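Local coordinates for cupin domain protein (Microcystis aeruginosa DIANCHI905, PDB 5ZBF) that is a cupin-superfamily isomerase that probably acts in making the Choi moiety of aeruginosin and binds iron(II) and 4-hydroxyphenylpyruvic acid, at residues G51-S55 against G56-L60. Sequence-based numbering, arbitrary orientation. Where two conformers were deposited one is given.
Sequences GMVLS and GELEL
In Val53, CG1 lies anti to the backbone N (chi1 174°) and CG2 anti to the carbonyl carbon. The two methyls therefore reach different parts of the 56-60 segment. CG1 sits against the turn, 3.6 Å from Gly56 O, with Gly56 C almost as near. CG2 reaches further along the chain and meets Leu58 CB at 3.7 Å. The CB of Leu58 also points toward the 51-55 segment, and the two side chains pass each other at a slant. This is a local contact round the corner where the chain leaves strand 48-55 and enters strand 57-62. The two strands belong to different sheets of the first cupin domain, a beta-barrel fold, and Val53 and Leu58 meet in the angle between them. Leu54 and Ser55 both face Ile95 of strand 94-101 and form a classic beta bulge at the corner. Gly56 then takes a positive phi (102°). A CB there would clash with Ser55 O, which calls for glycine. Met94 of strand 94-101 touches both Val53 and Leu58. With an alanine here in place of Val53 both methyls go, and a gap is likely to open beside Leu58 CB and the Gly56 carbonyl. Leu58 also packs on Phe86, a residue of the pocket for 4-hydroxyphenylpyruvic acid. The side chain of Leu58 is about 8 Å from the bound ligand and about 10 Å from the iron(II) ion, so it does not touch either.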
# COMPACT_ATOMS: atom_id res chain seq x y z
N GLY A 51 -4.41 5.23 0.00
CA GLY A 51 -4.76 3.82 0.07
C GLY A 51 -5.42 3.29 -1.18
O GLY A 51 -5.74 4.05 -2.08
N MET A 52 -5.62 1.97 -1.20
CA MET A 52 -6.22 1.29 -2.34
C MET A 52 -7.09 0.16 -1.84
O MET A 52 -6.83 -0.41 -0.79
CB MET A 52 -5.17 0.66 -3.24
CG MET A 52 -4.10 1.59 -3.77
SD MET A 52 -3.09 0.66 -4.95
CE MET A 52 -4.35 0.07 -6.08
N VAL A 53 -8.13 -0.13 -2.61
CA VAL A 53 -8.94 -1.32 -2.42
C VAL A 53 -8.20 -2.50 -3.07
O VAL A 53 -7.73 -2.40 -4.22
CB VAL A 53 -10.31 -1.16 -3.10
CG1 VAL A 53 -11.13 -2.44 -3.02
CG2 VAL A 53 -11.04 0.04 -2.51
N LEU A 54 -8.11 -3.61 -2.35
CA LEU A 54 -7.54 -4.85 -2.89
C LEU A 54 -8.61 -5.82 -3.37
O LEU A 54 -8.42 -6.51 -4.35
CB LEU A 54 -6.65 -5.53 -1.84
CG LEU A 54 -5.46 -4.74 -1.29
CD1 LEU A 54 -4.78 -5.52 -0.18
CD2 LEU A 54 -4.47 -4.41 -2.40
N SER A 55 -9.73 -5.88 -2.65
CA SER A 55 -10.86 -6.71 -3.02
C SER A 55 -12.13 -5.97 -2.61
O SER A 55 -12.23 -5.47 -1.50
CB SER A 55 -10.77 -8.06 -2.30
OG SER A 55 -11.91 -8.84 -2.55
N GLY A 56 -13.09 -5.91 -3.53
CA GLY A 56 -14.35 -5.22 -3.30
C GLY A 56 -14.39 -3.87 -3.99
O GLY A 56 -13.84 -3.70 -5.07
N GLU A 57 -15.06 -2.90 -3.36
CA GLU A 57 -15.23 -1.56 -3.91
C GLU A 57 -15.44 -0.63 -2.73
O GLU A 57 -15.81 -1.07 -1.63
CB GLU A 57 -16.43 -1.52 -4.87
CG GLU A 57 -16.56 -0.25 -5.69
CD GLU A 57 -17.83 -0.20 -6.52
OE1 GLU A 57 -18.51 -1.24 -6.68
OE2 GLU A 57 -18.16 0.89 -7.02
N LEU A 58 -15.14 0.65 -2.95
CA LEU A 58 -15.31 1.65 -1.91
C LEU A 58 -15.72 2.95 -2.57
O LEU A 58 -15.41 3.19 -3.74
CB LEU A 58 -14.01 1.79 -1.13
CG LEU A 58 -13.98 2.30 0.30
CD1 LEU A 58 -14.91 1.52 1.22
CD2 LEU A 58 -12.55 2.26 0.82
N GLU A 59 -16.48 3.77 -1.84
CA GLU A 59 -16.80 5.11 -2.27
C GLU A 59 -16.14 6.07 -1.30
O GLU A 59 -16.35 5.99 -0.07
CB GLU A 59 -18.31 5.35 -2.27
CG GLU A 59 -19.04 4.58 -3.35
CD GLU A 59 -20.53 4.83 -3.32
OE1 GLU A 59 -21.09 5.04 -2.22
OE2 GLU A 59 -21.14 4.80 -4.41
N LEU A 60 -15.36 6.98 -1.87
CA LEU A 60 -14.65 8.02 -1.13
C LEU A 60 -15.49 9.31 -1.07
O LEU A 60 -15.94 9.83 -2.09
CB LEU A 60 -13.30 8.30 -1.80
CG LEU A 60 -12.50 9.52 -1.32
CD1 LEU A 60 -11.96 9.29 0.07
CD2 LEU A 60 -11.37 9.82 -2.29